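Local atomic coordinates of thermophilic dibenzothiophene desulfurization enzyme C (Paenibacillus sp. A11-2, PDB entry 5XDC), a protein that probably oxidises dibenzothiophene with oxygen and reduced FMN, first to the sulfoxide and then to the sulfone, as a flavin monooxygenase of the DszC family. Residues 55-60 with 64-69; 114-117 with 121-124; 68-73 with 322-327; 75-80 with 89-94; 48-53 with 164-169. All blocks are in the same frame, centred on the assembly; numbering follows the deposited sequence.

Contact 1. Residues 55-60 with 64-69; sequences LTLLIS and GGLGES
The carbonyl plane of Thr56 is used on both faces: Leu66 N comes from one, 3.1 Å from Thr56 O and 42° out of the plane, while Ile59 N arrives from the other and closes the type I beta turn from Thr56 to Ile59. This turn lies in the loop between helix 43-52 and helix 70-83, and residues 64-69 fold back over it through backbone bonds. Glu68 N bonds to Leu57 O at 2.8 Å; Gly67 N reaches Ile59 O, and Gly65 N bonds to Ser60 O. Gly65 has no room for a side chain, since a CB would run into both Ile59 O and Thr56 O; its CA already lies 3.2 Å from Ile59 O in a C-H...O contact. Leu57 CD2 rests 3.7 Å from Leu66 CD1 and alongside the stem of Glu68, whose carboxylate turns off to Ser69 N and Thr72. Thr56 OG1, also hydrogen-bonded to Gly53 O, accepts from a water 2.8 Å away that donates to Gly64 O as well.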
# COMPACT_ATOMS: atom_id res chain seq x y z
N LEU B 55 -12.39 -36.43 9.54
CA LEU B 55 -13.12 -35.76 10.62
C LEU B 55 -12.66 -36.24 11.99
O LEU B 55 -12.89 -35.55 12.99
CB LEU B 55 -14.63 -35.95 10.46
CG LEU B 55 -15.26 -35.39 9.18
CD1 LEU B 55 -16.68 -35.93 8.92
CD2 LEU B 55 -15.30 -33.86 9.21
N THR B 56 -12.01 -37.41 12.05
CA THR B 56 -11.52 -37.96 13.31
C THR B 56 -10.05 -37.63 13.56
O THR B 56 -9.42 -38.26 14.42
CB THR B 56 -11.71 -39.49 13.33
OG1 THR B 56 -10.78 -40.11 12.46
CG2 THR B 56 -13.12 -39.88 12.89
N LEU B 57 -9.49 -36.65 12.83
CA LEU B 57 -8.05 -36.36 12.93
C LEU B 57 -7.57 -36.18 14.36
O LEU B 57 -6.48 -36.63 14.71
CB LEU B 57 -7.70 -35.12 12.10
CG LEU B 57 -7.35 -35.39 10.64
CD1 LEU B 57 -7.39 -34.12 9.79
CD2 LEU B 57 -5.95 -36.02 10.54
N LEU B 58 -8.34 -35.49 15.19
CA LEU B 58 -7.88 -35.12 16.53
C LEU B 58 -8.38 -36.07 17.62
O LEU B 58 -7.99 -35.90 18.78
CB LEU B 58 -8.30 -33.69 16.88
CG LEU B 58 -7.63 -32.58 16.06
CD1 LEU B 58 -8.28 -31.24 16.38
CD2 LEU B 58 -6.14 -32.52 16.31
N ILE B 59 -9.23 -37.03 17.29
CA ILE B 59 -9.64 -38.04 18.27
C ILE B 59 -8.48 -39.01 18.45
O ILE B 59 -7.87 -39.43 17.47
CB ILE B 59 -10.92 -38.75 17.80
CG1 ILE B 59 -12.11 -37.78 17.78
CG2 ILE B 59 -11.26 -39.96 18.70
CD1 ILE B 59 -13.34 -38.35 17.09
N SER B 60 -8.17 -39.34 19.70
CA SER B 60 -7.06 -40.24 19.98
C SER B 60 -7.26 -41.60 19.32
O SER B 60 -8.39 -42.04 19.09
CB SER B 60 -6.91 -40.43 21.48
OG SER B 60 -8.01 -41.18 21.97
N GLY B 64 -10.47 -44.53 18.71
CA GLY B 64 -10.81 -44.88 17.35
C GLY B 64 -10.44 -43.84 16.32
O GLY B 64 -10.68 -44.07 15.14
N GLY B 65 -9.88 -42.71 16.74
CA GLY B 65 -9.48 -41.65 15.83
C GLY B 65 -8.10 -41.85 15.25
O GLY B 65 -7.46 -42.90 15.40
N LEU B 66 -7.62 -40.82 14.56
CA LEU B 66 -6.33 -40.88 13.88
C LEU B 66 -5.16 -40.46 14.76
O LEU B 66 -4.01 -40.73 14.40
CB LEU B 66 -6.36 -39.99 12.62
CG LEU B 66 -7.38 -40.42 11.56
CD1 LEU B 66 -7.45 -39.44 10.39
CD2 LEU B 66 -7.09 -41.81 11.04
N GLY B 67 -5.42 -39.83 15.91
CA GLY B 67 -4.36 -39.39 16.80
C GLY B 67 -3.39 -38.42 16.17
O GLY B 67 -2.19 -38.46 16.47
N GLU B 68 -3.89 -37.56 15.29
CA GLU B 68 -3.05 -36.59 14.60
C GLU B 68 -3.00 -35.28 15.38
O GLU B 68 -3.60 -35.13 16.45
CB GLU B 68 -3.55 -36.40 13.18
CG GLU B 68 -2.82 -37.23 12.17
CD GLU B 68 -1.41 -36.71 11.88
OE1 GLU B 68 -0.97 -35.70 12.49
OE2 GLU B 68 -0.75 -37.31 11.02
N SER B 69 -2.28 -34.30 14.83
CA SER B 69 -1.98 -33.06 15.51
C SER B 69 -2.64 -31.87 14.81
O SER B 69 -3.04 -31.95 13.64
CB SER B 69 -0.47 -32.83 15.55
OG SER B 69 -0.01 -32.61 14.22
O HOH W 1 -10.53 -42.86 12.62
O HOH W 2 -4.88 -36.43 18.50

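Contact 2. Residues 114-117 with 121-124; sequences YPQA and RWFL
With CG opposite its carbonyl carbon (chi1 -77°), Trp122 lays its indole back against the last turns of helix 107-119, while Gln116, its CG trans to the backbone N (chi1 -164°), runs out extended until CD is 3.4 Å from Trp122 CZ2, the amide plane turned 43° from the indole. Ala117 supplies the rest: its CA stands over one face, 3.9 Å from the centroid of the five-membered ring in a CH-pi contact, and its CB touches Trp122 CE3 at 3.6 Å. The helix ends in a Schellman motif at Arg121, and directly after it Trp122 N gives a bond of 3.0 Å to Ala117 O. A water donates to Ala117 O and Trp122 O. Trp122 NE1 and Gln116 NE2 both go to the carboxylate of Glu120. With an alanine in place of Trp122, Ala117 and the Gln116 chain would probably lose the ring that covers them, and Glu120 the indole N-H. The indole thus works in two ways, its carbon surface against the helix and its N-H on a carboxylate.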
# COMPACT_ATOMS: atom_id res chain seq x y z
N TYR B 114 -16.76 -39.80 21.48
CA TYR B 114 -15.76 -39.87 20.42
C TYR B 114 -15.81 -41.19 19.67
O TYR B 114 -15.72 -41.20 18.44
CB TYR B 114 -14.37 -39.60 21.00
CG TYR B 114 -14.14 -38.16 21.42
CD1 TYR B 114 -15.16 -37.22 21.37
CD2 TYR B 114 -12.90 -37.75 21.88
CE1 TYR B 114 -14.94 -35.91 21.77
CE2 TYR B 114 -12.68 -36.45 22.28
CZ TYR B 114 -13.71 -35.53 22.21
OH TYR B 114 -13.48 -34.23 22.60
N PRO B 115 -15.99 -42.34 20.34
CA PRO B 115 -16.18 -43.57 19.56
C PRO B 115 -17.42 -43.50 18.68
O PRO B 115 -17.43 -44.05 17.57
CB PRO B 115 -16.29 -44.65 20.64
CG PRO B 115 -15.53 -44.12 21.77
CD PRO B 115 -15.81 -42.63 21.77
N GLN B 116 -18.47 -42.85 19.18
CA GLN B 116 -19.68 -42.67 18.39
C GLN B 116 -19.40 -41.82 17.16
O GLN B 116 -19.83 -42.15 16.06
CB GLN B 116 -20.75 -42.03 19.27
CG GLN B 116 -22.13 -42.14 18.70
CD GLN B 116 -23.20 -41.62 19.64
OE1 GLN B 116 -22.92 -41.03 20.69
NE2 GLN B 116 -24.46 -41.82 19.24
N ALA B 117 -18.66 -40.72 17.35
CA ALA B 117 -18.31 -39.84 16.23
C ALA B 117 -17.51 -40.58 15.17
O ALA B 117 -17.65 -40.30 13.97
CB ALA B 117 -17.53 -38.65 16.75
N ARG B 121 -19.40 -41.44 11.76
CA ARG B 121 -18.80 -40.50 10.82
C ARG B 121 -19.41 -39.10 10.99
O ARG B 121 -19.87 -38.48 10.03
CB ARG B 121 -18.93 -41.01 9.39
CG ARG B 121 -18.26 -42.38 9.22
CD ARG B 121 -17.91 -42.72 7.79
NE ARG B 121 -17.09 -43.93 7.71
CZ ARG B 121 -15.76 -43.97 7.79
NH1 ARG B 121 -15.04 -42.85 7.96
NH2 ARG B 121 -15.14 -45.14 7.70
N TRP B 122 -19.37 -38.60 12.22
CA TRP B 122 -19.97 -37.31 12.55
C TRP B 122 -19.25 -36.15 11.88
O TRP B 122 -18.03 -36.04 11.94
CB TRP B 122 -19.97 -37.09 14.05
CG TRP B 122 -21.03 -37.83 14.79
CD1 TRP B 122 -21.94 -38.72 14.28
CD2 TRP B 122 -21.28 -37.75 16.19
NE1 TRP B 122 -22.74 -39.20 15.28
CE2 TRP B 122 -22.36 -38.62 16.46
CE3 TRP B 122 -20.70 -37.04 17.24
CZ2 TRP B 122 -22.87 -38.77 17.75
CZ3 TRP B 122 -21.21 -37.20 18.52
CH2 TRP B 122 -22.28 -38.07 18.76
N PHE B 123 -20.04 -35.27 11.28
CA PHE B 123 -19.61 -33.98 10.74
C PHE B 123 -20.35 -32.96 11.60
O PHE B 123 -21.59 -32.91 11.58
CB PHE B 123 -19.98 -33.90 9.26
CG PHE B 123 -19.12 -32.98 8.43
CD1 PHE B 123 -18.68 -31.77 8.92
CD2 PHE B 123 -18.78 -33.34 7.14
CE1 PHE B 123 -17.91 -30.93 8.11
CE2 PHE B 123 -18.02 -32.50 6.34
CZ PHE B 123 -17.58 -31.30 6.85
N LEU B 124 -19.62 -32.19 12.41
CA LEU B 124 -20.22 -31.32 13.42
C LEU B 124 -20.61 -29.98 12.82
O LEU B 124 -19.87 -29.42 11.99
CB LEU B 124 -19.26 -31.09 14.59
CG LEU B 124 -18.75 -32.32 15.35
CD1 LEU B 124 -17.69 -31.93 16.37
CD2 LEU B 124 -19.90 -33.02 16.05
O HOH W 3 -16.21 -38.14 12.57

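Contact 3. Residues 68-73 with 322-327; sequences ESWPTV and ELWERN. With SO4 (sulfate ion), chain N; SO4 (sulfate ion), chain K.
Two residues before Trp324, which takes the edge of Trp70 on its ring face, Glu322 sends its carboxylate forward to Arg326: Glu322 OE2 and Arg326 NH2 form a salt bridge of 2.6 Å. Leu323 packs on helix 331-363. Trp324 carries the contact. With CG opposite the backbone N (chi1 178°), its indole reaches Trp70, and Trp70 NE1 comes down over the centre of the ring system, 3.2 Å from Trp324 CD2. The two planes stand at 90°, a T-shaped stack with five-membered ring centroids 4.4 Å apart. It joins the start of helix 70-83, in the N-terminal domain of the acyl-CoA dehydrogenase fold, to the C-terminal end of helix 293-324 in the C-terminal domain. Ser69 is the N-cap of the first helix, and Trp70 N is bonded to Gln321 of the second. Next comes Arg326, bent at its second torsion, whose NH1 and NH2 reach O3 and O2 of the chain K sulfate, NH2 being 2.9 Å from O2; Arg319 and Gln333 bind the same ion. Last, Asn327 N donates to O2 of the chain N sulfate at 2.8 Å, nearly straight at 174°; His328 N binds it too. Both ions probably come from the crystallisation liquor.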
# COMPACT_ATOMS: atom_id res chain seq x y z
N GLU B 68 -3.89 -37.56 15.29
CA GLU B 68 -3.05 -36.59 14.60
C GLU B 68 -3.00 -35.28 15.38
O GLU B 68 -3.60 -35.13 16.45
CB GLU B 68 -3.55 -36.40 13.18
CG GLU B 68 -2.82 -37.23 12.17
CD GLU B 68 -1.41 -36.71 11.88
OE1 GLU B 68 -0.97 -35.70 12.49
OE2 GLU B 68 -0.75 -37.31 11.02
N SER B 69 -2.28 -34.30 14.83
CA SER B 69 -1.98 -33.06 15.51
C SER B 69 -2.64 -31.87 14.81
O SER B 69 -3.04 -31.95 13.64
CB SER B 69 -0.47 -32.83 15.55
OG SER B 69 -0.01 -32.61 14.22
N TRP B 70 -2.69 -30.76 15.53
CA TRP B 70 -3.21 -29.53 14.94
C TRP B 70 -2.42 -29.07 13.71
O TRP B 70 -3.06 -28.66 12.72
CB TRP B 70 -3.26 -28.44 16.02
CG TRP B 70 -4.48 -28.51 16.86
CD1 TRP B 70 -4.57 -28.91 18.17
CD2 TRP B 70 -5.81 -28.15 16.46
NE1 TRP B 70 -5.87 -28.81 18.60
CE2 TRP B 70 -6.65 -28.37 17.57
CE3 TRP B 70 -6.37 -27.69 15.27
CZ2 TRP B 70 -8.02 -28.11 17.54
CZ3 TRP B 70 -7.74 -27.44 15.23
CH2 TRP B 70 -8.54 -27.66 16.35
N PRO B 71 -1.09 -29.14 13.68
CA PRO B 71 -0.39 -28.83 12.42
C PRO B 71 -0.94 -29.58 11.20
O PRO B 71 -1.12 -28.99 10.13
CB PRO B 71 1.07 -29.22 12.74
CG PRO B 71 1.20 -28.87 14.18
CD PRO B 71 -0.14 -29.26 14.80
N THR B 72 -1.22 -30.88 11.35
CA THR B 72 -1.81 -31.64 10.25
C THR B 72 -3.21 -31.14 9.90
O THR B 72 -3.55 -31.01 8.72
CB THR B 72 -1.85 -33.12 10.64
OG1 THR B 72 -0.50 -33.58 10.82
CG2 THR B 72 -2.51 -33.95 9.56
N VAL B 73 -4.04 -30.90 10.92
CA VAL B 73 -5.38 -30.38 10.69
C VAL B 73 -5.31 -29.06 9.92
O VAL B 73 -6.01 -28.88 8.91
CB VAL B 73 -6.11 -30.19 12.03
CG1 VAL B 73 -7.44 -29.48 11.83
CG2 VAL B 73 -6.32 -31.55 12.73
N GLU B 322 1.30 -27.60 21.18
CA GLU B 322 1.98 -27.69 22.47
C GLU B 322 1.03 -27.37 23.61
O GLU B 322 0.97 -28.10 24.61
CB GLU B 322 3.20 -26.75 22.49
CG GLU B 322 3.94 -26.73 23.83
CD GLU B 322 4.83 -27.94 24.05
OE1 GLU B 322 4.76 -28.88 23.23
OE2 GLU B 322 5.59 -27.95 25.04
N LEU B 323 0.26 -26.29 23.49
CA LEU B 323 -0.62 -25.91 24.59
C LEU B 323 -1.85 -26.80 24.67
O LEU B 323 -2.40 -26.99 25.76
CB LEU B 323 -1.03 -24.44 24.45
CG LEU B 323 0.11 -23.42 24.55
CD1 LEU B 323 -0.43 -22.04 24.49
CD2 LEU B 323 0.93 -23.61 25.83
N TRP B 324 -2.28 -27.36 23.54
CA TRP B 324 -3.38 -28.33 23.51
C TRP B 324 -3.06 -29.57 24.34
O TRP B 324 -3.97 -30.19 24.90
CB TRP B 324 -3.64 -28.73 22.07
CG TRP B 324 -4.68 -29.77 21.75
CD1 TRP B 324 -4.46 -31.06 21.38
CD2 TRP B 324 -6.10 -29.57 21.69
NE1 TRP B 324 -5.65 -31.69 21.09
CE2 TRP B 324 -6.67 -30.79 21.28
CE3 TRP B 324 -6.94 -28.48 21.93
CZ2 TRP B 324 -8.04 -30.95 21.10
CZ3 TRP B 324 -8.30 -28.64 21.76
CH2 TRP B 324 -8.84 -29.86 21.35
N GLU B 325 -1.79 -29.95 24.39
CA GLU B 325 -1.37 -31.13 25.13
C GLU B 325 -1.14 -30.86 26.61
O GLU B 325 -0.97 -31.81 27.38
CB GLU B 325 -0.09 -31.70 24.51
CG GLU B 325 -0.27 -32.28 23.12
CD GLU B 325 1.06 -32.66 22.49
OE1 GLU B 325 2.10 -32.47 23.14
OE2 GLU B 325 1.05 -33.14 21.34
N ARG B 326 -1.16 -29.60 27.04
CA ARG B 326 -0.90 -29.27 28.44
C ARG B 326 -2.14 -29.54 29.29
O ARG B 326 -3.27 -29.39 28.83
CB ARG B 326 -0.51 -27.80 28.60
CG ARG B 326 0.73 -27.39 27.84
CD ARG B 326 1.99 -27.83 28.54
NE ARG B 326 3.17 -27.55 27.73
CZ ARG B 326 3.83 -26.40 27.73
NH1 ARG B 326 3.45 -25.40 28.50
NH2 ARG B 326 4.90 -26.25 26.95
N ASN B 327 -1.91 -29.91 30.55
CA ASN B 327 -3.03 -30.04 31.48
C ASN B 327 -3.53 -28.69 31.93
O ASN B 327 -4.73 -28.52 32.16
CB ASN B 327 -2.61 -30.88 32.69
CG ASN B 327 -2.23 -32.30 32.31
OD1 ASN B 327 -2.92 -32.95 31.52
ND2 ASN B 327 -1.11 -32.77 32.85
S SO4 N . 1.16 -29.36 32.39
O1 SO4 N . 2.39 -28.66 32.02
O2 SO4 N . 0.79 -30.29 31.32
O3 SO4 N . 1.38 -30.11 33.62
O4 SO4 N . 0.11 -28.37 32.61
S SO4 K . 6.14 -22.77 28.03
O1 SO4 K . 7.54 -22.40 28.19
O2 SO4 K . 5.99 -23.59 26.83
O3 SO4 K . 5.70 -23.54 29.19
O4 SO4 K . 5.35 -21.54 27.96

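Contact 4. Residues 75-80 with 89-94; sequences EAIAEI and HLFGYH
Phe91 and Ile80 make the CH-pi contact of this pair: Ile80 CD1 sits over the centre of the Phe91 ring, 3.9 Å from its centroid and only 11° off the normal. The Phe91 ring gets there because its CG lies trans to the backbone N (chi1 -177°), which sends it across to helix 70-83. Aliphatic packing comes next. Ile77 CG1 touches Phe91 CD2 at 3.8 Å, the two side chains crossing at a slant, and Ala76 CB meets Phe91 CE2 at 3.9 Å. Backbone takes part as well, for Ile77 CD1 lies 3.7 Å from Gly92 CA, and a CB on Gly92 would come close to Ile77 CG2. The helices form an antiparallel helical hairpin; the axes of the two short segments approach to 9.1 Å, at 162°. Were Phe91 an alanine, a gap would probably open between helix 85-104 and the Ala76, Ile77 and Ile80 side chains, and Phe95 would lose the ring it meets edge-to-face. Polar bonds belong to other sides of helix 85-104: the OH of Tyr93, an FMN-binding residue, is hydrogen-bonded to Glu130 and His385, His89 lines the indole pocket, and His94 is held by Leu55 O and Leu124 N. The face toward helix 70-83 is thus wholly apolar, which is consistent with His89 and Tyr93 being turned to the pocket.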
# COMPACT_ATOMS: atom_id res chain seq x y z
N GLU B 75 -2.95 -27.79 8.02
CA GLU B 75 -2.48 -27.96 6.65
C GLU B 75 -3.59 -28.54 5.77
O GLU B 75 -3.76 -28.12 4.62
CB GLU B 75 -1.23 -28.84 6.63
CG GLU B 75 -0.64 -29.02 5.25
CD GLU B 75 0.77 -29.64 5.25
OE1 GLU B 75 1.28 -29.92 4.14
OE2 GLU B 75 1.36 -29.85 6.33
N ALA B 76 -4.35 -29.50 6.32
CA ALA B 76 -5.45 -30.09 5.56
C ALA B 76 -6.55 -29.07 5.29
O ALA B 76 -7.14 -29.06 4.21
CB ALA B 76 -6.02 -31.30 6.32
N ILE B 77 -6.84 -28.21 6.27
CA ILE B 77 -7.84 -27.15 6.07
C ILE B 77 -7.42 -26.26 4.92
O ILE B 77 -8.22 -25.94 4.03
CB ILE B 77 -8.01 -26.34 7.37
CG1 ILE B 77 -8.73 -27.16 8.45
CG2 ILE B 77 -8.81 -25.06 7.10
CD1 ILE B 77 -8.63 -26.58 9.84
N ALA B 78 -6.17 -25.79 4.94
CA ALA B 78 -5.69 -24.91 3.88
C ALA B 78 -5.74 -25.60 2.52
O ALA B 78 -6.10 -24.99 1.51
CB ALA B 78 -4.28 -24.41 4.19
N GLU B 79 -5.38 -26.88 2.48
CA GLU B 79 -5.37 -27.59 1.21
C GLU B 79 -6.78 -27.70 0.64
O GLU B 79 -7.02 -27.42 -0.54
CB GLU B 79 -4.74 -28.98 1.39
CG GLU B 79 -4.77 -29.86 0.15
CD GLU B 79 -3.98 -29.28 -1.01
OE1 GLU B 79 -4.35 -29.55 -2.17
OE2 GLU B 79 -3.01 -28.54 -0.77
N ILE B 80 -7.73 -28.10 1.48
CA ILE B 80 -9.10 -28.22 1.00
C ILE B 80 -9.64 -26.85 0.61
O ILE B 80 -10.32 -26.71 -0.41
CB ILE B 80 -9.98 -28.92 2.05
CG1 ILE B 80 -9.54 -30.38 2.19
CG2 ILE B 80 -11.44 -28.85 1.66
CD1 ILE B 80 -10.22 -31.15 3.29
N HIS B 89 -14.06 -24.32 4.73
CA HIS B 89 -14.75 -23.71 5.86
C HIS B 89 -15.53 -24.76 6.66
O HIS B 89 -15.42 -24.82 7.89
CB HIS B 89 -15.66 -22.61 5.31
CG HIS B 89 -16.67 -22.07 6.27
ND1 HIS B 89 -16.81 -20.72 6.48
CD2 HIS B 89 -17.65 -22.67 6.97
CE1 HIS B 89 -17.81 -20.52 7.33
NE2 HIS B 89 -18.33 -21.69 7.65
N LEU B 90 -16.31 -25.60 5.98
CA LEU B 90 -17.10 -26.60 6.70
C LEU B 90 -16.18 -27.54 7.47
O LEU B 90 -16.42 -27.83 8.65
CB LEU B 90 -17.97 -27.39 5.72
CG LEU B 90 -19.15 -26.65 5.09
CD1 LEU B 90 -19.72 -27.47 3.96
CD2 LEU B 90 -20.19 -26.34 6.15
N PHE B 91 -15.14 -28.02 6.80
CA PHE B 91 -14.15 -28.90 7.41
C PHE B 91 -13.45 -28.21 8.59
O PHE B 91 -13.38 -28.74 9.70
CB PHE B 91 -13.18 -29.32 6.30
CG PHE B 91 -12.12 -30.30 6.71
CD1 PHE B 91 -12.41 -31.64 6.87
CD2 PHE B 91 -10.81 -29.88 6.85
CE1 PHE B 91 -11.43 -32.54 7.22
CE2 PHE B 91 -9.80 -30.79 7.19
CZ PHE B 91 -10.12 -32.12 7.36
N GLY B 92 -12.99 -26.97 8.38
CA GLY B 92 -12.34 -26.24 9.47
C GLY B 92 -13.26 -26.00 10.66
O GLY B 92 -12.85 -26.18 11.82
N TYR B 93 -14.51 -25.60 10.41
CA TYR B 93 -15.44 -25.31 11.49
C TYR B 93 -15.76 -26.57 12.28
O TYR B 93 -16.01 -26.50 13.49
CB TYR B 93 -16.74 -24.73 10.95
CG TYR B 93 -16.80 -23.23 10.92
CD1 TYR B 93 -16.17 -22.51 9.91
CD2 TYR B 93 -17.52 -22.54 11.87
CE1 TYR B 93 -16.24 -21.13 9.86
CE2 TYR B 93 -17.61 -21.14 11.83
CZ TYR B 93 -16.96 -20.44 10.82
OH TYR B 93 -17.02 -19.06 10.75
N HIS B 94 -15.79 -27.72 11.61
CA HIS B 94 -15.93 -28.99 12.32
C HIS B 94 -14.89 -29.11 13.43
O HIS B 94 -15.21 -29.48 14.56
CB HIS B 94 -15.83 -30.14 11.33
CG HIS B 94 -15.59 -31.47 11.97
ND1 HIS B 94 -16.61 -32.30 12.37
CD2 HIS B 94 -14.44 -32.13 12.24
CE1 HIS B 94 -16.10 -33.41 12.88
NE2 HIS B 94 -14.78 -33.32 12.82

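Contact 5. Residues 48-53 with 164-169; sequences AIRRSG and DADRLL
Arg50 holds the tight part of this contact, gripping Asp164 and Asp166 together. Extended from CG to NE, its side chain meets both residues from the opposite direction, and its guanidinium has acceptors around the edge, close to its own plane. Arg50 NH2 is 2.7 Å from the backbone O of Asp164 and 2.8 Å from Asp166 OD2, while Arg50 NH1 is 2.8 Å from Asp164 OD2 in a nearly straight bond of 168°. Arg50 NE adds a longer one, 3.3 Å to Asp166 OD2 on its syn lone pair, so that this single oxygen takes two nitrogens side-on. The carboxylates do not lie flat with the guanidinium: their planes are turned by 71° for Asp164 and 81° for Asp166. Beyond this salt-bridge network the contact is loose. It sits at the protein surface, and even the nearest backbones, at Arg50 and Asp166, keep their CA atoms 10.8 Å apart, so one long side chain spans from helix 43-52 of the N-terminal domain to the loop that leads into strand 167-174 of the middle domain. Asp164 also pairs with Arg46 and Lys43, and Arg50 NH1 with Asp47. Asp166 OD2 takes Phe123 N too. With so many cationic and N-H partners, both aspartates are likely to stay ionised, and this link between the two domains rests on charge instead of hydrocarbon burial.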
# COMPACT_ATOMS: atom_id res chain seq x y z
N ALA B 48 -18.06 -37.54 1.09
CA ALA B 48 -16.69 -37.93 0.77
C ALA B 48 -15.76 -37.62 1.94
O ALA B 48 -14.85 -38.41 2.24
CB ALA B 48 -16.22 -37.23 -0.50
N ILE B 49 -15.95 -36.48 2.60
CA ILE B 49 -15.14 -36.17 3.77
C ILE B 49 -15.42 -37.19 4.88
O ILE B 49 -14.50 -37.63 5.59
CB ILE B 49 -15.40 -34.72 4.23
CG1 ILE B 49 -14.85 -33.76 3.17
CG2 ILE B 49 -14.79 -34.47 5.60
CD1 ILE B 49 -15.19 -32.30 3.44
N ARG B 50 -16.69 -37.57 5.05
CA ARG B 50 -17.04 -38.58 6.04
C ARG B 50 -16.30 -39.89 5.78
O ARG B 50 -15.73 -40.47 6.71
CB ARG B 50 -18.55 -38.81 6.04
CG ARG B 50 -19.37 -37.75 6.75
CD ARG B 50 -20.84 -38.21 6.88
NE ARG B 50 -21.63 -37.27 7.67
CZ ARG B 50 -22.34 -36.24 7.17
NH1 ARG B 50 -22.36 -36.00 5.86
NH2 ARG B 50 -23.02 -35.44 7.97
N ARG B 51 -16.31 -40.35 4.53
CA ARG B 51 -15.67 -41.63 4.19
C ARG B 51 -14.15 -41.57 4.35
O ARG B 51 -13.52 -42.62 4.55
CB ARG B 51 -16.01 -42.03 2.75
CG ARG B 51 -17.47 -42.36 2.52
CD ARG B 51 -17.71 -42.98 1.15
NE ARG B 51 -17.28 -42.13 0.04
CZ ARG B 51 -18.04 -41.22 -0.56
NH1 ARG B 51 -19.28 -41.00 -0.15
NH2 ARG B 51 -17.55 -40.52 -1.58
N SER B 52 -13.56 -40.38 4.30
CA SER B 52 -12.11 -40.23 4.31
C SER B 52 -11.51 -40.51 5.67
O SER B 52 -10.30 -40.80 5.75
CB SER B 52 -11.74 -38.81 3.87
OG SER B 52 -11.91 -37.92 4.95
N GLY B 53 -12.30 -40.42 6.74
CA GLY B 53 -11.78 -40.53 8.09
C GLY B 53 -11.20 -39.26 8.68
O GLY B 53 -11.00 -39.20 9.90
N ASP B 164 -27.16 -30.93 7.30
CA ASP B 164 -26.51 -32.24 7.18
C ASP B 164 -25.50 -32.46 8.32
O ASP B 164 -24.52 -33.18 8.16
CB ASP B 164 -25.82 -32.37 5.82
CG ASP B 164 -25.20 -33.75 5.59
OD1 ASP B 164 -25.90 -34.77 5.80
OD2 ASP B 164 -24.01 -33.81 5.18
N ALA B 165 -25.75 -31.87 9.48
CA ALA B 165 -24.86 -32.00 10.63
C ALA B 165 -25.33 -33.15 11.52
O ALA B 165 -26.50 -33.21 11.90
CB ALA B 165 -24.85 -30.71 11.45
N ASP B 166 -24.40 -34.05 11.87
CA ASP B 166 -24.76 -35.14 12.76
C ASP B 166 -25.04 -34.66 14.17
O ASP B 166 -25.89 -35.23 14.87
CB ASP B 166 -23.66 -36.20 12.75
CG ASP B 166 -23.47 -36.78 11.38
OD1 ASP B 166 -24.23 -37.69 11.02
OD2 ASP B 166 -22.60 -36.30 10.62
N ARG B 167 -24.32 -33.63 14.63
CA ARG B 167 -24.55 -32.97 15.90
C ARG B 167 -24.35 -31.48 15.68
O ARG B 167 -23.54 -31.07 14.83
CB ARG B 167 -23.59 -33.45 17.00
CG ARG B 167 -23.79 -34.89 17.49
CD ARG B 167 -25.11 -35.01 18.22
NE ARG B 167 -25.31 -36.31 18.87
CZ ARG B 167 -25.80 -37.39 18.28
NH1 ARG B 167 -26.14 -37.38 17.01
NH2 ARG B 167 -25.98 -38.51 18.98
N LEU B 168 -25.09 -30.68 16.43
CA LEU B 168 -24.94 -29.23 16.49
C LEU B 168 -24.37 -28.82 17.83
O LEU B 168 -24.87 -29.23 18.89
CB LEU B 168 -26.29 -28.52 16.28
CG LEU B 168 -26.97 -28.74 14.94
CD1 LEU B 168 -28.37 -28.13 14.95
CD2 LEU B 168 -26.14 -28.14 13.84
N LEU B 169 -23.34 -27.99 17.80
CA LEU B 169 -22.86 -27.29 18.97
C LEU B 169 -23.73 -26.05 19.17
O LEU B 169 -23.68 -25.11 18.36
CB LEU B 169 -21.39 -26.93 18.80
CG LEU B 169 -20.73 -26.16 19.93
CD1 LEU B 169 -20.73 -26.99 21.24
CD2 LEU B 169 -19.30 -25.74 19.55

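Contact 4 lies nearest the indole pocket, since it holds His89, which touches the bound indole, and Tyr93 of the FMN site. Contact 1 touches it: Leu55 O is hydrogen-bonded to His94 NE2 at 2.9 Å, and the Leu58 side chain is about 12 Å from that of Tyr93. Contacts 1 and 3 share Glu68 and Ser69, with Leu58 CD1 against Trp70 CZ2 at 3.3 Å. Contacts 2 and 5 are neighbours, centres about 7 Å apart, tied by Phe123 N to Asp166 OD2 (2.8 Å). Contact 2 also reaches contact 4 through Leu124 N and His94 ND1, whereas contacts 3 and 5 do not touch.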